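Local coordinates for protein PKS (PDB 4OQJ) that probably catalyses decarboxylative condensation of acyl and carrier-protein-bound extender units as a ketosynthase of the "AT-less" type I polyketide synthase that makes oxazolomycin, at residues A[139-144]-A[165-170]. Numbering follows the deposited sequence.
Sequences GLNTYL and ITNDKD
In Asn141 chi1 is -169°, which stands CG opposite the backbone N and reaches the amide toward Asn167. Asn167 places CG opposite its own carbonyl carbon and turns its amide to meet it. The two amides come together nearly coplanar, in a thiolase-fold ketosynthase. Here the loop after strand 132-138 meets residues 165-170, in the region that follows on from helix 157-167. Asn141 ND2 donates twice to Asn167. Its bond to Asn167 OD1 is 2.8 Å long and fairly straight, at 158°. ND2 lies in the carbonyl plane of the Asn167 amide, on a lone pair of OD1. The second bond, from Asn141 ND2 to Asn167 O, is 2.9 Å and more bent. ND2 is tilted somewhat from that carbonyl plane. Side chain and backbone of Asn167 are thus gripped by one amide nitrogen, which ties the two segments together. The other end of the Asn141 amide works within its own segment. Asn141 is the N-cap of helix 142-147, and its OD1 accepts from Leu144 N at 3.1 Å. The donor sits well above the carbonyl plane. One side chain therefore caps helix 142-147 and ties it to Asn167. Asn167 ND2 donates to Leu102 O and Met163 O, which helps hold its amide in place. Tyr143 brings its ring edge to Asn167 OD1, with CD2 4.0 Å away. The ring lies close to the amide plane. Its hydroxyl is hydrogen-bonded to Glu101 O and Ala706 N. Farther along, the Lys169 chain bends at chi2 (-126°) and runs back to Gly139. Lys169 NZ hydrogen-bonds to Val138 O and forms salt bridges with Asp168 and Asp170 of the second subunit, so this end of the contact belongs to the dimer interface. There the end of the lysine packs against the Gly139 carbonyl group, with Lys169 CE 3.4 Å from Gly139 O.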
loop_
_atom_site.group_PDB
_atom_site.type_symbol
_atom_site.label_atom_id
_atom_site.label_comp_id
_atom_site.label_asym_id
_atom_site.label_seq_id
_atom_site.Cartn_x
_atom_site.Cartn_y
_atom_site.Cartn_z
ATOM N N GLY A 139 0.876 8.456 11.569
ATOM C CA GLY A 139 -0.414 8.728 12.166
ATOM C C GLY A 139 -0.945 10.080 11.769
ATOM O O GLY A 139 -0.336 10.785 10.981
ATOM N N LEU A 140 -2.114 10.403 12.302
ATOM C CA LEU A 140 -2.741 11.693 12.102
ATOM C C LEU A 140 -1.716 12.801 12.298
ATOM O O LEU A 140 -1.019 12.812 13.307
ATOM C CB LEU A 140 -3.895 11.871 13.089
ATOM C CG LEU A 140 -4.571 13.240 13.096
ATOM C CD1 LEU A 140 -5.326 13.496 11.777
ATOM C CD2 LEU A 140 -5.522 13.336 14.288
ATOM N N ASN A 141 -1.620 13.724 11.349
ATOM C CA ASN A 141 -0.609 14.775 11.461
ATOM C C ASN A 141 -1.149 15.925 12.304
ATOM O O ASN A 141 -1.704 16.887 11.785
ATOM C CB ASN A 141 -0.167 15.276 10.084
ATOM C CG ASN A 141 1.059 16.156 10.164
ATOM O OD1 ASN A 141 1.488 16.533 11.254
ATOM N ND2 ASN A 141 1.630 16.488 9.019
ATOM N N THR A 142 -0.999 15.815 13.620
ATOM C CA THR A 142 -1.467 16.868 14.508
ATOM C C THR A 142 -0.480 18.044 14.514
ATOM O O THR A 142 -0.817 19.126 14.973
ATOM C CB THR A 142 -1.681 16.341 15.949
ATOM O OG1 THR A 142 -0.547 15.566 16.366
ATOM C CG2 THR A 142 -2.952 15.453 16.012
ATOM N N TYR A 143 0.734 17.828 14.008
ATOM C CA TYR A 143 1.715 18.921 13.858
ATOM C C TYR A 143 1.214 19.955 12.858
ATOM O O TYR A 143 1.305 21.153 13.085
ATOM C CB TYR A 143 3.058 18.361 13.400
ATOM C CG TYR A 143 4.243 19.299 13.472
ATOM C CD1 TYR A 143 4.851 19.596 14.685
ATOM C CD2 TYR A 143 4.795 19.837 12.320
ATOM C CE1 TYR A 143 5.956 20.421 14.745
ATOM C CE2 TYR A 143 5.901 20.656 12.372
ATOM C CZ TYR A 143 6.480 20.944 13.586
ATOM O OH TYR A 143 7.598 21.760 13.631
ATOM N N LEU A 144 0.667 19.469 11.749
ATOM C CA LEU A 144 0.094 20.319 10.727
ATOM C C LEU A 144 -1.155 21.020 11.249
ATOM O O LEU A 144 -1.336 22.220 11.061
ATOM C CB LEU A 144 -0.235 19.486 9.484
ATOM C CG LEU A 144 -1.018 20.168 8.364
ATOM C CD1 LEU A 144 -0.215 21.289 7.741
ATOM C CD2 LEU A 144 -1.417 19.141 7.318
ATOM N N ILE A 165 4.065 19.195 0.923
ATOM C CA ILE A 165 5.066 18.157 0.633
ATOM C C ILE A 165 5.919 17.845 1.855
ATOM O O ILE A 165 6.641 16.853 1.839
ATOM C CB ILE A 165 5.998 18.522 -0.563
ATOM C CG1 ILE A 165 6.861 19.745 -0.249
ATOM C CG2 ILE A 165 5.166 18.727 -1.816
ATOM C CD1 ILE A 165 7.761 20.166 -1.399
ATOM N N THR A 166 5.812 18.649 2.921
ATOM C CA THR A 166 6.528 18.329 4.158
ATOM C C THR A 166 5.625 17.707 5.223
ATOM O O THR A 166 6.105 17.340 6.293
ATOM C CB THR A 166 7.220 19.572 4.779
ATOM O OG1 THR A 166 6.270 20.620 4.984
ATOM C CG2 THR A 166 8.345 20.081 3.868
ATOM N N ASN A 167 4.333 17.551 4.927
ATOM C CA ASN A 167 3.389 17.096 5.947
ATOM C C ASN A 167 2.349 16.066 5.536
ATOM O O ASN A 167 1.802 15.374 6.401
ATOM C CB ASN A 167 2.655 18.303 6.529
ATOM C CG ASN A 167 3.481 19.010 7.571
ATOM O OD1 ASN A 167 3.488 18.618 8.736
ATOM N ND2 ASN A 167 4.213 20.037 7.150
ATOM N N ASP A 168 2.045 15.955 4.250
ATOM C CA ASP A 168 0.998 15.014 3.869
ATOM C C ASP A 168 1.531 13.575 3.987
ATOM O O ASP A 168 2.738 13.323 3.853
ATOM C CB ASP A 168 0.483 15.326 2.468
ATOM C CG ASP A 168 -0.974 14.915 2.284
ATOM O OD1 ASP A 168 -1.638 14.611 3.300
ATOM O OD2 ASP A 168 -1.457 14.918 1.135
ATOM N N LYS A 169 0.636 12.638 4.283
ATOM C CA LYS A 169 1.015 11.237 4.540
ATOM C C LYS A 169 1.814 10.630 3.393
ATOM O O LYS A 169 2.694 9.794 3.610
ATOM C CB LYS A 169 -0.239 10.384 4.779
ATOM C CG LYS A 169 -1.064 10.825 5.965
ATOM C CD LYS A 169 -1.324 9.678 6.937
ATOM C CE LYS A 169 -2.132 10.163 8.120
ATOM N NZ LYS A 169 -2.561 9.047 8.993
ATOM N N ASP A 170 1.479 11.062 2.181
ATOM C CA ASP A 170 2.073 10.562 0.941
ATOM C C ASP A 170 3.578 10.627 0.917
ATOM O O ASP A 170 4.201 9.931 0.117
ATOM C CB ASP A 170 1.597 11.363 -0.273
ATOM C CG ASP A 170 0.113 11.410 -0.404
ATOM O OD1 ASP A 170 -0.549 11.814 0.571
ATOM O OD2 ASP A 170 -0.398 11.050 -1.500
#